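Local coordinates for EDD domain protein, DegV family (Ruminococcus gnavus, PDB 3JR7) that is of uncharacterised function but probably binds lipids such as fatty acids, at residues D246-I251 against V273-I278. Sequence-based numbering, arbitrary orientation.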
loop_
_atom_site.group_PDB
_atom_site.type_symbol
_atom_site.label_atom_id
_atom_site.label_comp_id
_atom_site.label_asym_id
_atom_site.label_seq_id
_atom_site.Cartn_x
_atom_site.Cartn_y
_atom_site.Cartn_z
ATOM N N ASP A 246 -13.474 15.588 0.648
ATOM C CA ASP A 246 -13.543 14.848 -0.611
ATOM C C ASP A 246 -12.855 13.483 -0.515
ATOM O O ASP A 246 -12.823 12.738 -1.520
ATOM C CB ASP A 246 -12.860 15.638 -1.743
ATOM C CG ASP A 246 -13.492 17.002 -1.994
ATOM O OD1 ASP A 246 -14.725 17.133 -1.761
ATOM O OD2 ASP A 246 -12.748 17.942 -2.416
ATOM N N LYS A 247 -12.295 13.138 0.648
ATOM C CA LYS A 247 -11.357 12.039 0.677
ATOM C C LYS A 247 -11.747 10.932 1.642
ATOM O O LYS A 247 -12.434 11.161 2.633
ATOM C CB LYS A 247 -9.941 12.568 0.987
ATOM C CG LYS A 247 -9.590 13.670 0.021
ATOM C CD LYS A 247 -8.222 14.183 0.140
ATOM C CE LYS A 247 -7.920 15.093 -1.070
ATOM N NZ LYS A 247 -6.599 15.761 -0.915
ATOM N N ILE A 248 -11.292 9.727 1.317
ATOM C CA ILE A 248 -11.460 8.580 2.169
ATOM C C ILE A 248 -10.123 8.405 2.898
ATOM O O ILE A 248 -9.045 8.512 2.296
ATOM C CB ILE A 248 -11.829 7.332 1.343
ATOM C CG1 ILE A 248 -13.140 7.581 0.571
ATOM C CG2 ILE A 248 -11.905 6.108 2.227
ATOM C CD1 ILE A 248 -13.710 6.311 -0.174
ATOM N N LEU A 249 -10.185 8.187 4.210
ATOM C CA LEU A 249 -8.993 7.950 4.977
ATOM C C LEU A 249 -8.882 6.457 5.267
ATOM O O LEU A 249 -9.852 5.806 5.615
ATOM C CB LEU A 249 -9.010 8.777 6.268
ATOM C CG LEU A 249 -7.728 8.624 7.080
ATOM C CD1 LEU A 249 -7.201 10.009 7.571
ATOM C CD2 LEU A 249 -7.997 7.653 8.205
ATOM N N ALA A 250 -7.692 5.915 5.113
ATOM C CA ALA A 250 -7.460 4.507 5.324
ATOM C C ALA A 250 -6.407 4.301 6.362
ATOM O O ALA A 250 -5.398 5.029 6.423
ATOM C CB ALA A 250 -7.075 3.780 3.994
ATOM N N ILE A 251 -6.635 3.281 7.182
ATOM C CA ILE A 251 -5.691 2.869 8.214
ATOM C C ILE A 251 -5.428 1.362 8.128
ATOM O O ILE A 251 -6.351 0.570 8.157
ATOM C CB ILE A 251 -6.203 3.208 9.624
ATOM C CG1 ILE A 251 -6.436 4.702 9.776
ATOM C CG2 ILE A 251 -5.219 2.752 10.700
ATOM C CD1 ILE A 251 -7.397 5.044 10.883
ATOM N N VAL A 273 -13.473 13.722 7.194
ATOM C CA VAL A 273 -13.251 13.044 5.917
ATOM C C VAL A 273 -14.554 12.532 5.397
ATOM O O VAL A 273 -15.507 12.518 6.124
ATOM C CB VAL A 273 -12.327 11.834 6.079
ATOM C CG1 VAL A 273 -10.915 12.291 6.312
ATOM C CG2 VAL A 273 -12.858 10.918 7.178
ATOM N N LYS A 274 -14.586 12.069 4.151
ATOM C CA LYS A 274 -15.808 11.566 3.582
ATOM C C LYS A 274 -16.186 10.322 4.326
ATOM O O LYS A 274 -17.349 10.125 4.669
ATOM C CB LYS A 274 -15.594 11.249 2.105
ATOM C CG LYS A 274 -16.885 10.763 1.395
ATOM C CD LYS A 274 -16.554 9.967 0.107
ATOM C CE LYS A 274 -16.066 10.863 -1.002
ATOM N NZ LYS A 274 -15.131 10.118 -1.938
ATOM N N SER A 275 -15.185 9.472 4.560
ATOM C CA SER A 275 -15.336 8.245 5.297
ATOM C C SER A 275 -13.945 7.703 5.587
ATOM O O SER A 275 -12.934 8.199 5.053
ATOM C CB SER A 275 -16.137 7.198 4.488
ATOM O OG SER A 275 -15.466 6.841 3.286
ATOM N N SER A 276 -13.897 6.687 6.438
ATOM C CA SER A 276 -12.641 6.006 6.695
ATOM C C SER A 276 -12.845 4.517 6.936
ATOM O O SER A 276 -13.950 4.055 7.254
ATOM C CB SER A 276 -11.911 6.646 7.886
ATOM O OG SER A 276 -12.613 6.384 9.103
ATOM N N PHE A 277 -11.764 3.771 6.802
ATOM C CA PHE A 277 -11.811 2.413 7.134
ATOM C C PHE A 277 -10.487 1.923 7.631
ATOM O O PHE A 277 -9.445 2.549 7.386
ATOM C CB PHE A 277 -12.267 1.609 5.918
ATOM C CG PHE A 277 -11.314 1.646 4.771
ATOM C CD1 PHE A 277 -10.263 0.739 4.695
ATOM C CD2 PHE A 277 -11.482 2.567 3.751
ATOM C CE1 PHE A 277 -9.377 0.763 3.628
ATOM C CE2 PHE A 277 -10.590 2.568 2.631
ATOM C CZ PHE A 277 -9.548 1.681 2.601
ATOM N N ILE A 278 -10.546 0.772 8.319
ATOM C CA ILE A 278 -9.396 0.108 8.910
ATOM C C ILE A 278 -9.266 -1.291 8.345
ATOM O O ILE A 278 -10.282 -1.998 8.197
ATOM C CB ILE A 278 -9.568 0.009 10.462
ATOM C CG1 ILE A 278 -9.594 1.407 11.112
ATOM C CG2 ILE A 278 -8.484 -0.814 11.063
ATOM C CD1 ILE A 278 -9.921 1.389 12.634
HETATM O O HOH W 1 -13.843 11.819 -4.311
#
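The ring of Phe277 reaches across to Ala250 on the neighbouring strand. Its CG sits between its own backbone N and carbonyl carbon (chi1 65°), which swings the ring over the strand 248-251. Ala250 CB meets one face in a CH-pi contact, 4.0 Å from the ring centroid. Ile248 CG2 touches the ring edge at CE2, 3.8 Å away, near the ring plane. Leu148 of helix 141-155 also touches Phe277. With an alanine in place of Phe277, Ala250 CB and Ile248 CG2 would probably lose their ring partner, leaving a gap there.

On the other face of the sheet from Ala250 and Phe277, Leu249 CB packs on Val273 CG1 at 4.0 Å and Ile251 CB on Ile278 CG1 at 4.1 Å. Helix 257-270 covers this side, and its Gln264 hydrogen-bonds Ser276 OG.

The backbones run parallel. Leu249 N donates to Ser275 O (2.9 Å), Phe277 N to Leu249 O and Ile251 N to Phe277 O. Lys274 N donates to Lys247 O. A bend in the Lys274 side chain (chi3 -73°) brings NZ near Asp246 O, and one water links the two. Strand 248-253, helix 257-270 and strand 275-280 form a beta-alpha-beta crossover, with strand 275-280 at the sheet edge within this chain.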